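PDB 5EDF: FrpC operon protein from Neisseria meningitidis, which is an iron-regulated protein of otherwise uncertain function that binds the RTX protein FrpC and may take part in adhesion. Local coordinates for residues V19-I30 with D54-I63; E175-G183 with Y193-L203. All coordinates share one frame; numbering follows the deposited sequence.

Contact 1 of 2, residues V19-I30 with D54-I63; sequences VTFDFQGTKMVI and DAYSINLIEI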
loop_
_atom_site.group_PDB
_atom_site.type_symbol
_atom_site.label_atom_id
_atom_site.label_comp_id
_atom_site.label_asym_id
_atom_site.label_seq_id
_atom_site.Cartn_x
_atom_site.Cartn_y
_atom_site.Cartn_z
ATOM N N VAL A 19 -14.234 -12.545 -1.332
ATOM C CA VAL A 19 -15.117 -11.851 -2.255
ATOM C C VAL A 19 -14.444 -11.827 -3.640
ATOM O O VAL A 19 -13.257 -11.481 -3.746
ATOM C CB VAL A 19 -15.489 -10.443 -1.779
ATOM C CG1 VAL A 19 -16.406 -9.707 -2.807
ATOM C CG2 VAL A 19 -16.147 -10.512 -0.395
ATOM N N THR A 20 -15.213 -12.115 -4.681
ATOM C CA THR A 20 -14.746 -12.116 -6.042
ATOM C C THR A 20 -15.098 -10.808 -6.757
ATOM O O THR A 20 -16.247 -10.344 -6.736
ATOM C CB THR A 20 -15.287 -13.304 -6.802
ATOM O OG1 THR A 20 -14.884 -14.511 -6.139
ATOM C CG2 THR A 20 -14.810 -13.299 -8.255
ATOM N N PHE A 21 -14.075 -10.206 -7.371
ATOM C CA PHE A 21 -14.159 -8.958 -8.103
ATOM C C PHE A 21 -13.785 -9.218 -9.552
ATOM O O PHE A 21 -13.087 -10.148 -9.840
ATOM C CB PHE A 21 -13.194 -7.965 -7.516
ATOM C CG PHE A 21 -13.541 -7.534 -6.117
ATOM C CD1 PHE A 21 -14.372 -6.454 -5.895
ATOM C CD2 PHE A 21 -13.027 -8.208 -5.020
ATOM C CE1 PHE A 21 -14.691 -6.030 -4.605
ATOM C CE2 PHE A 21 -13.318 -7.776 -3.740
ATOM C CZ PHE A 21 -14.169 -6.704 -3.536
ATOM N N ASP A 22 -14.308 -8.381 -10.440
ATOM C CA ASP A 22 -14.045 -8.496 -11.867
ATOM C C ASP A 22 -13.680 -7.145 -12.443
ATOM O O ASP A 22 -14.437 -6.202 -12.296
ATOM C CB ASP A 22 -15.258 -9.068 -12.628
ATOM C CG ASP A 22 -15.002 -9.190 -14.083
ATOM O OD1 ASP A 22 -14.329 -10.163 -14.482
ATOM O OD2 ASP A 22 -15.448 -8.296 -14.819
ATOM N N PHE A 23 -12.478 -7.055 -13.016
ATOM C CA PHE A 23 -12.029 -5.893 -13.765
ATOM C C PHE A 23 -12.142 -6.192 -15.252
ATOM O O PHE A 23 -11.244 -6.791 -15.814
ATOM C CB PHE A 23 -10.546 -5.591 -13.489
ATOM C CG PHE A 23 -10.206 -5.204 -12.066
ATOM C CD1 PHE A 23 -10.191 -3.862 -11.658
ATOM C CD2 PHE A 23 -9.722 -6.155 -11.202
ATOM C CE1 PHE A 23 -9.787 -3.518 -10.360
ATOM C CE2 PHE A 23 -9.297 -5.802 -9.900
ATOM C CZ PHE A 23 -9.335 -4.472 -9.517
ATOM N N GLN A 24 -13.258 -5.802 -15.844
ATOM C CA GLN A 24 -13.503 -6.055 -17.265
ATOM C C GLN A 24 -13.063 -7.454 -17.691
ATOM O O GLN A 24 -12.380 -7.613 -18.710
ATOM C CB GLN A 24 -12.860 -4.976 -18.134
ATOM C CG GLN A 24 -13.186 -3.557 -17.717
ATOM C CD GLN A 24 -14.603 -3.124 -18.039
ATOM O OE1 GLN A 24 -15.293 -3.728 -18.869
ATOM N NE2 GLN A 24 -15.047 -2.063 -17.376
ATOM N N GLY A 25 -13.482 -8.469 -16.941
ATOM C CA GLY A 25 -13.171 -9.845 -17.268
ATOM C C GLY A 25 -12.086 -10.509 -16.437
ATOM O O GLY A 25 -12.030 -11.723 -16.344
ATOM N N THR A 26 -11.206 -9.705 -15.816
ATOM C CA THR A 26 -10.110 -10.244 -15.040
ATOM C C THR A 26 -10.541 -10.368 -13.562
ATOM O O THR A 26 -10.915 -9.375 -12.936
ATOM C CB THR A 26 -8.912 -9.313 -15.124
ATOM O OG1 THR A 26 -8.459 -9.254 -16.501
ATOM C CG2 THR A 26 -7.788 -9.830 -14.269
ATOM N N LYS A 27 -10.541 -11.587 -13.056
ATOM C CA LYS A 27 -11.001 -11.861 -11.698
ATOM C C LYS A 27 -9.911 -11.665 -10.634
ATOM O O LYS A 27 -8.695 -11.894 -10.880
ATOM C CB LYS A 27 -11.563 -13.282 -11.571
ATOM C CG LYS A 27 -12.710 -13.599 -12.523
ATOM C CD LYS A 27 -13.962 -12.816 -12.184
ATOM C CE LYS A 27 -15.143 -13.294 -13.010
ATOM N NZ LYS A 27 -14.969 -12.978 -14.450
HETATM N N MSE A 28 -10.343 -11.249 -9.446
HETATM C CA MSE A 28 -9.494 -11.181 -8.295
HETATM C C MSE A 28 -10.310 -11.707 -7.148
HETATM O O MSE A 28 -11.472 -11.293 -6.980
HETATM C CB MSE A 28 -9.135 -9.738 -8.014
HETATM C CG MSE A 28 -8.021 -9.559 -7.074
HETATM SE SE MSE A 28 -7.145 -7.799 -7.195
HETATM C CE MSE A 28 -5.527 -8.194 -8.209
ATOM N N VAL A 29 -9.735 -12.592 -6.351
ATOM C CA VAL A 29 -10.455 -13.240 -5.247
ATOM C C VAL A 29 -9.728 -12.859 -3.955
ATOM O O VAL A 29 -8.564 -13.205 -3.795
ATOM C CB VAL A 29 -10.534 -14.770 -5.410
ATOM C CG1 VAL A 29 -11.209 -15.398 -4.198
ATOM C CG2 VAL A 29 -11.301 -15.097 -6.676
ATOM N N ILE A 30 -10.385 -12.091 -3.079
ATOM C CA ILE A 30 -9.725 -11.433 -1.952
ATOM C C ILE A 30 -10.266 -11.964 -0.645
ATOM O O ILE A 30 -11.475 -11.891 -0.418
ATOM C CB ILE A 30 -9.935 -9.914 -2.025
ATOM C CG1 ILE A 30 -9.403 -9.395 -3.366
ATOM C CG2 ILE A 30 -9.227 -9.197 -0.838
ATOM C CD1 ILE A 30 -9.387 -7.882 -3.505
ATOM N N ASP A 54 -21.960 -13.228 -10.511
ATOM C CA ASP A 54 -20.722 -13.967 -10.574
ATOM C C ASP A 54 -19.586 -13.233 -9.842
ATOM O O ASP A 54 -18.709 -13.844 -9.246
ATOM C CB ASP A 54 -20.352 -14.232 -12.059
ATOM C CG ASP A 54 -21.471 -14.980 -12.865
ATOM O OD1 ASP A 54 -22.609 -15.224 -12.375
ATOM O OD2 ASP A 54 -21.219 -15.307 -14.053
ATOM N N ALA A 55 -19.612 -11.897 -9.854
ATOM C CA ALA A 55 -18.555 -11.083 -9.275
ATOM C C ALA A 55 -19.051 -9.657 -9.130
ATOM O O ALA A 55 -20.019 -9.265 -9.791
ATOM C CB ALA A 55 -17.338 -11.114 -10.188
ATOM N N TYR A 56 -18.376 -8.879 -8.283
ATOM C CA TYR A 56 -18.542 -7.414 -8.275
ATOM C C TYR A 56 -17.703 -6.813 -9.409
ATOM O O TYR A 56 -16.481 -6.905 -9.386
ATOM C CB TYR A 56 -18.107 -6.813 -6.944
ATOM C CG TYR A 56 -19.050 -7.079 -5.822
ATOM C CD1 TYR A 56 -20.241 -6.400 -5.701
ATOM C CD2 TYR A 56 -18.733 -7.997 -4.852
ATOM C CE1 TYR A 56 -21.122 -6.669 -4.647
ATOM C CE2 TYR A 56 -19.606 -8.269 -3.795
ATOM C CZ TYR A 56 -20.774 -7.589 -3.694
ATOM O OH TYR A 56 -21.603 -7.837 -2.639
ATOM N N SER A 57 -18.370 -6.189 -10.376
ATOM C CA SER A 57 -17.703 -5.494 -11.487
ATOM C C SER A 57 -17.275 -4.118 -11.025
ATOM O O SER A 57 -18.109 -3.299 -10.642
ATOM C CB SER A 57 -18.653 -5.359 -12.675
ATOM O OG SER A 57 -18.990 -6.611 -13.221
ATOM N N ILE A 58 -15.970 -3.859 -10.990
ATOM C CA ILE A 58 -15.445 -2.627 -10.399
ATOM C C ILE A 58 -14.332 -2.058 -11.271
ATOM O O ILE A 58 -13.878 -2.723 -12.199
ATOM C CB ILE A 58 -14.916 -2.885 -8.972
ATOM C CG1 ILE A 58 -13.915 -4.054 -8.922
ATOM C CG2 ILE A 58 -16.039 -3.345 -8.052
ATOM C CD1 ILE A 58 -12.700 -3.837 -9.545
ATOM N N ASN A 59 -13.978 -0.811 -11.033
ATOM C CA ASN A 59 -12.796 -0.180 -11.620
ATOM C C ASN A 59 -11.623 -0.117 -10.666
ATOM O O ASN A 59 -10.494 0.027 -11.101
ATOM C CB ASN A 59 -13.117 1.265 -12.062
ATOM C CG ASN A 59 -14.219 1.341 -13.093
ATOM O OD1 ASN A 59 -15.046 2.248 -13.051
ATOM N ND2 ASN A 59 -14.230 0.402 -14.020
ATOM N N LEU A 60 -11.874 -0.157 -9.363
ATOM C CA LEU A 60 -10.814 -0.132 -8.377
ATOM C C LEU A 60 -11.268 -0.901 -7.154
ATOM O O LEU A 60 -12.487 -0.993 -6.896
ATOM C CB LEU A 60 -10.402 1.304 -7.980
ATOM C CG LEU A 60 -11.352 2.081 -7.077
ATOM C CD1 LEU A 60 -11.148 1.817 -5.612
ATOM C CD2 LEU A 60 -11.196 3.589 -7.355
ATOM N N ILE A 61 -10.304 -1.446 -6.427
ATOM C CA ILE A 61 -10.508 -2.053 -5.127
ATOM C C ILE A 61 -9.583 -1.352 -4.156
ATOM O O ILE A 61 -8.423 -1.113 -4.492
ATOM C CB ILE A 61 -10.149 -3.556 -5.117
ATOM C CG1 ILE A 61 -10.920 -4.319 -6.209
ATOM C CG2 ILE A 61 -10.430 -4.158 -3.712
ATOM C CD1 ILE A 61 -10.419 -5.746 -6.371
ATOM N N GLU A 62 -10.062 -1.022 -2.965
ATOM C CA GLU A 62 -9.255 -0.401 -1.925
ATOM C C GLU A 62 -9.198 -1.347 -0.763
ATOM O O GLU A 62 -10.137 -1.431 0.026
ATOM C CB GLU A 62 -9.808 0.973 -1.499
ATOM C CG GLU A 62 -8.920 1.711 -0.504
ATOM C CD GLU A 62 -9.423 3.080 -0.159
ATOM O OE1 GLU A 62 -10.652 3.329 -0.267
ATOM O OE2 GLU A 62 -8.593 3.938 0.225
ATOM N N ILE A 63 -8.139 -2.136 -0.662
ATOM C CA ILE A 63 -7.937 -3.003 0.498
ATOM C C ILE A 63 -7.315 -2.213 1.634
ATOM O O ILE A 63 -6.727 -1.141 1.399
ATOM C CB ILE A 63 -7.092 -4.254 0.158
ATOM C CG1 ILE A 63 -5.647 -3.915 -0.207
ATOM C CG2 ILE A 63 -7.780 -5.090 -0.925
ATOM C CD1 ILE A 63 -4.707 -5.158 -0.194
HETATM O O HOH W 1 -16.794 -6.229 -15.843
HETATM O O HOH W 2 -13.226 -1.798 -14.992
#

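Contact 2 of 2, residues E175-G183 with Y193-L203; sequences EDSYSTSVG and YYPFIREKQQL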
loop_
_atom_site.group_PDB
_atom_site.type_symbol
_atom_site.label_atom_id
_atom_site.label_comp_id
_atom_site.label_asym_id
_atom_site.label_seq_id
_atom_site.Cartn_x
_atom_site.Cartn_y
_atom_site.Cartn_z
ATOM N N GLU A 175 8.884 18.774 14.404
ATOM C CA GLU A 175 9.732 17.583 14.499
ATOM C C GLU A 175 9.878 16.976 13.097
ATOM O O GLU A 175 9.105 17.312 12.198
ATOM C CB GLU A 175 9.114 16.547 15.449
ATOM C CG GLU A 175 8.638 17.109 16.792
ATOM C CD GLU A 175 9.742 17.802 17.578
ATOM O OE1 GLU A 175 10.896 17.326 17.530
ATOM O OE2 GLU A 175 9.460 18.817 18.256
ATOM N N ASP A 176 10.875 16.110 12.905
ATOM C CA ASP A 176 10.995 15.361 11.646
ATOM C C ASP A 176 9.746 14.518 11.495
ATOM O O ASP A 176 9.292 13.897 12.453
ATOM C CB ASP A 176 12.220 14.434 11.617
ATOM C CG ASP A 176 13.500 15.139 11.180
ATOM O OD1 ASP A 176 13.505 16.377 11.036
ATOM O OD2 ASP A 176 14.510 14.428 10.980
ATOM N N SER A 177 9.197 14.500 10.285
ATOM C CA SER A 177 7.993 13.736 10.001
ATOM C C SER A 177 8.107 13.177 8.586
ATOM O O SER A 177 7.844 13.885 7.615
ATOM C CB SER A 177 6.762 14.634 10.129
ATOM O OG SER A 177 5.566 13.885 10.060
ATOM N N TYR A 178 8.526 11.914 8.481
ATOM C CA TYR A 178 8.685 11.289 7.168
ATOM C C TYR A 178 7.384 10.651 6.730
ATOM O O TYR A 178 6.613 10.164 7.553
ATOM C CB TYR A 178 9.823 10.251 7.166
ATOM C CG TYR A 178 11.174 10.914 7.064
ATOM C CD1 TYR A 178 11.742 11.531 8.159
ATOM C CD2 TYR A 178 11.845 10.973 5.846
ATOM C CE1 TYR A 178 12.987 12.165 8.048
ATOM C CE2 TYR A 178 13.072 11.598 5.729
ATOM C CZ TYR A 178 13.625 12.178 6.831
ATOM O OH TYR A 178 14.855 12.835 6.741
ATOM N N SER A 179 7.150 10.677 5.430
ATOM C CA SER A 179 6.055 9.926 4.822
ATOM C C SER A 179 6.521 9.253 3.539
ATOM O O SER A 179 7.582 9.584 2.990
ATOM C CB SER A 179 4.889 10.842 4.545
ATOM O OG SER A 179 5.222 11.823 3.626
ATOM N N THR A 180 5.706 8.334 3.034
ATOM C CA THR A 180 6.075 7.442 1.955
ATOM C C THR A 180 4.945 7.318 0.955
ATOM O O THR A 180 3.766 7.213 1.318
ATOM C CB THR A 180 6.376 6.055 2.495
ATOM O OG1 THR A 180 7.381 6.139 3.509
ATOM C CG2 THR A 180 6.860 5.121 1.404
ATOM N N SER A 181 5.296 7.312 -0.325
ATOM C CA SER A 181 4.351 6.961 -1.390
ATOM C C SER A 181 4.942 5.800 -2.184
ATOM O O SER A 181 6.172 5.718 -2.368
ATOM C CB SER A 181 4.097 8.131 -2.319
ATOM O OG SER A 181 5.221 8.440 -3.109
ATOM N N VAL A 182 4.088 4.924 -2.694
ATOM C CA VAL A 182 4.515 3.863 -3.571
ATOM C C VAL A 182 3.570 3.812 -4.768
ATOM O O VAL A 182 2.335 3.701 -4.617
ATOM C CB VAL A 182 4.511 2.501 -2.888
ATOM C CG1 VAL A 182 4.995 1.441 -3.862
ATOM C CG2 VAL A 182 5.381 2.524 -1.621
ATOM N N GLY A 183 4.141 3.876 -5.963
ATOM C CA GLY A 183 3.461 3.521 -7.198
ATOM C C GLY A 183 4.045 2.278 -7.770
ATOM O O GLY A 183 5.261 2.186 -7.833
ATOM N N TYR A 193 -0.226 3.283 -3.114
ATOM C CA TYR A 193 -0.527 3.365 -1.695
ATOM C C TYR A 193 0.443 4.278 -0.970
ATOM O O TYR A 193 1.544 4.526 -1.439
ATOM C CB TYR A 193 -0.522 1.964 -1.091
ATOM C CG TYR A 193 0.756 1.166 -1.189
ATOM C CD1 TYR A 193 1.638 1.104 -0.126
ATOM C CD2 TYR A 193 1.069 0.444 -2.332
ATOM C CE1 TYR A 193 2.811 0.362 -0.208
ATOM C CE2 TYR A 193 2.221 -0.307 -2.423
ATOM C CZ TYR A 193 3.103 -0.341 -1.365
ATOM O OH TYR A 193 4.268 -1.081 -1.365
ATOM N N TYR A 194 0.042 4.712 0.204
ATOM C CA TYR A 194 0.824 5.446 1.190
ATOM C C TYR A 194 0.995 4.524 2.398
ATOM O O TYR A 194 0.074 4.391 3.220
ATOM C CB TYR A 194 0.118 6.737 1.604
ATOM C CG TYR A 194 -0.055 7.761 0.527
ATOM C CD1 TYR A 194 1.007 8.452 0.010
ATOM C CD2 TYR A 194 -1.326 8.071 0.014
ATOM C CE1 TYR A 194 0.864 9.385 -1.001
ATOM C CE2 TYR A 194 -1.491 9.017 -0.992
ATOM C CZ TYR A 194 -0.405 9.678 -1.500
ATOM O OH TYR A 194 -0.562 10.637 -2.505
ATOM N N PRO A 195 2.121 3.818 2.479
ATOM C CA PRO A 195 2.313 2.905 3.588
ATOM C C PRO A 195 2.816 3.570 4.862
ATOM O O PRO A 195 3.284 4.715 4.842
ATOM C CB PRO A 195 3.396 1.967 3.072
ATOM C CG PRO A 195 4.242 2.882 2.248
ATOM C CD PRO A 195 3.283 3.827 1.577
ATOM N N PHE A 196 2.793 2.817 5.956
ATOM C CA PHE A 196 3.355 3.298 7.209
ATOM C C PHE A 196 2.761 4.651 7.624
ATOM O O PHE A 196 3.480 5.548 8.081
ATOM C CB PHE A 196 4.884 3.406 7.095
ATOM C CG PHE A 196 5.618 2.115 6.899
ATOM C CD1 PHE A 196 5.714 1.218 7.933
ATOM C CD2 PHE A 196 6.321 1.847 5.706
ATOM C CE1 PHE A 196 6.481 0.072 7.815
ATOM C CE2 PHE A 196 7.077 0.693 5.588
ATOM C CZ PHE A 196 7.157 -0.174 6.625
ATOM N N ILE A 197 1.444 4.812 7.471
ATOM C CA ILE A 197 0.849 6.161 7.575
ATOM C C ILE A 197 1.010 6.821 8.939
ATOM O O ILE A 197 1.006 8.053 9.023
ATOM C CB ILE A 197 -0.656 6.209 7.210
ATOM C CG1 ILE A 197 -1.484 5.220 8.037
ATOM C CG2 ILE A 197 -0.846 5.952 5.753
ATOM C CD1 ILE A 197 -2.956 5.580 8.094
ATOM N N ARG A 198 1.143 6.033 10.003
ATOM C CA ARG A 198 1.336 6.624 11.334
ATOM C C ARG A 198 2.802 6.784 11.746
ATOM O O ARG A 198 3.094 7.318 12.829
ATOM C CB ARG A 198 0.630 5.809 12.415
ATOM C CG ARG A 198 -0.888 5.665 12.186
ATOM C CD ARG A 198 -1.685 6.874 12.631
ATOM N NE ARG A 198 -1.595 8.001 11.709
ATOM C CZ ARG A 198 -2.449 8.262 10.716
ATOM N NH1 ARG A 198 -3.484 7.462 10.478
ATOM N NH2 ARG A 198 -2.257 9.332 9.941
ATOM N N GLU A 199 3.733 6.334 10.933
ATOM C CA GLU A 199 5.135 6.461 11.295
ATOM C C GLU A 199 5.711 7.820 10.883
ATOM O O GLU A 199 5.631 8.218 9.716
ATOM C CB GLU A 199 5.954 5.351 10.620
ATOM C CG GLU A 199 5.413 3.933 10.807
ATOM C CD GLU A 199 5.084 3.621 12.251
ATOM O OE1 GLU A 199 6.043 3.562 13.079
ATOM O OE2 GLU A 199 3.881 3.513 12.614
ATOM N N LYS A 200 6.312 8.526 11.827
ATOM C CA LYS A 200 6.954 9.813 11.539
ATOM C C LYS A 200 8.473 9.655 11.379
ATOM O O LYS A 200 9.144 10.496 10.758
ATOM C CB LYS A 200 6.637 10.824 12.664
ATOM C CG LYS A 200 5.149 11.115 12.902
ATOM C CD LYS A 200 4.938 12.064 14.098
ATOM C CE LYS A 200 5.196 11.362 15.429
ATOM N NZ LYS A 200 4.296 10.183 15.661
ATOM N N GLN A 201 9.025 8.567 11.898
ATOM C CA GLN A 201 10.475 8.351 11.855
ATOM C C GLN A 201 10.958 7.995 10.440
ATOM O O GLN A 201 10.226 7.382 9.648
ATOM C CB GLN A 201 10.896 7.266 12.870
ATOM C CG GLN A 201 10.596 5.802 12.456
ATOM C CD GLN A 201 9.185 5.348 12.766
ATOM O OE1 GLN A 201 8.319 6.144 13.174
ATOM N NE2 GLN A 201 8.950 4.064 12.572
ATOM N N GLN A 202 12.162 8.401 10.085
ATOM C CA GLN A 202 12.775 7.952 8.841
ATOM C C GLN A 202 12.865 6.423 8.826
ATOM O O GLN A 202 13.227 5.796 9.810
ATOM C CB GLN A 202 14.150 8.590 8.664
ATOM C CG GLN A 202 14.784 8.378 7.305
ATOM C CD GLN A 202 16.167 9.008 7.172
ATOM O OE1 GLN A 202 16.535 9.886 7.933
ATOM N NE2 GLN A 202 16.908 8.567 6.171
ATOM N N LEU A 203 12.530 5.831 7.687
ATOM C CA LEU A 203 12.502 4.416 7.517
ATOM C C LEU A 203 13.653 4.017 6.608
ATOM O O LEU A 203 14.067 4.773 5.727
ATOM C CB LEU A 203 11.147 3.997 6.896
ATOM C CG LEU A 203 9.930 4.353 7.742
ATOM C CD1 LEU A 203 8.619 4.002 6.982
ATOM C CD2 LEU A 203 9.958 3.657 9.112
HETATM O O HOH W 3 3.114 7.422 4.252
#

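Contact 1 of 2, residues V19-I30 with D54-I63
Ile61 sets its CD1 methyl among Phe21, Phe23 and Ile30, and these four side chains form the dense half of the contact. The methyl lies over one face of the Phe21 ring, 4.0 Å from the centroid, and also meets CZ of Phe23 at 3.6 Å. Ile61 CG1 stands anti to the carbonyl carbon (chi1 -55°) and the chain runs on extended, carrying CD1 into this cluster, where Ile30 CD1 reaches it tip to tip at 3.7 Å. The selenium of selenomethionine Met28 closes in on the same methyl, while Ile58 CG1 packs against CD1 of Phe21 at 3.9 Å. Beside this cluster, Val19 CG1 touches the edge of the Tyr56 ring 3.5 Å from CD2; the phenol beyond is held by Ser48 O and Ser5 N. Three backbone bonds join the segments: Tyr56 N to Thr20 O and Ile58 N to Asp22 O, both nearly straight, and Asp22 N to Tyr56 O at 2.8 Å, more bent at 155°.

Toward solvent the packing gives way to charge and water. Asp22 OD2 accepts from Gly25 N on its syn side at 2.9 Å, while Lys27 NZ meets OD1 from above the carboxylate plane in a salt bridge of 2.9 Å. One water donates to Asp22 OD2 and, weakly, to Ser57 OG; another links Gln24 NE2, Asn59 ND2 and Ile58 O. The Ala55 methyl packs on Asp22 CB and Thr20 CG2. Together these elements make a small mixed sheet, a beta hairpin closed by a type I' turn from Phe23 to Thr26, with an Asx motif at Asp22 and strand 56-57 added in parallel to strand 18-23, packed against the start of strand 61-70 of the large antiparallel sheet.

Contact 2 of 2, residues E175-G183 with Y193-L203
Backbone bonds tie the two segments at both ends, Val182 and Tyr193 as an antiparallel hydrogen-bonded pair and Tyr178 N to Lys200 O at 2.8 Å, while between them the chain from Phe196 to Glu199 makes a type I turn. At the paired end Val182 and Tyr193 lie side by side, with Val182 CB over the ring face, 3.7 Å from the centroid, and its two methyls spread across the ring, CG1 toward CE2 and CG2 toward CE1. The CG of Tyr193 sits between the backbone N and the carbonyl carbon (chi1 60°), which brings the ring over Val182; its OH is hydrogen-bonded to His212 ND1 of helix 205-224. Pro195 crosses Thr180 at about a right angle, CG to CG2 at 3.5 Å, and Thr180 O lies at the edge of the Tyr194 ring. Farther along, Gln202 spreads over one face of Tyr178: CB stands 3.9 Å from the centroid, and the extended chain carries the amide alongside the ring, the two planes 24° apart. A water bridges Thr180 N and Pro195 O. This is a beta hairpin whose returning strand 189-193 gives way to an irregular connection leading into helix 205-224.

How the contacts relate
Contact 1 closes before contact 2 opens, so the two lie in series along the chain, on opposite sides of its centre. Their own centres are 29 Å apart, and their nearest atoms about 7 Å apart without touching. What they share is the nine-stranded antiparallel sheet: contact 1 reaches it through strand 61-70, contact 2 through strands 178-186 and 189-193, and strand 98-105 runs between 61-70 and 189-193. Helix 205-224 is a second common element, touched by Met28, Ile30 and Ile63 in contact 1 and by Thr180, Val182, Tyr193 and Pro195 in contact 2. One sheet and one helix thus connect the small N-terminal mixed sheet with the middle of the fold.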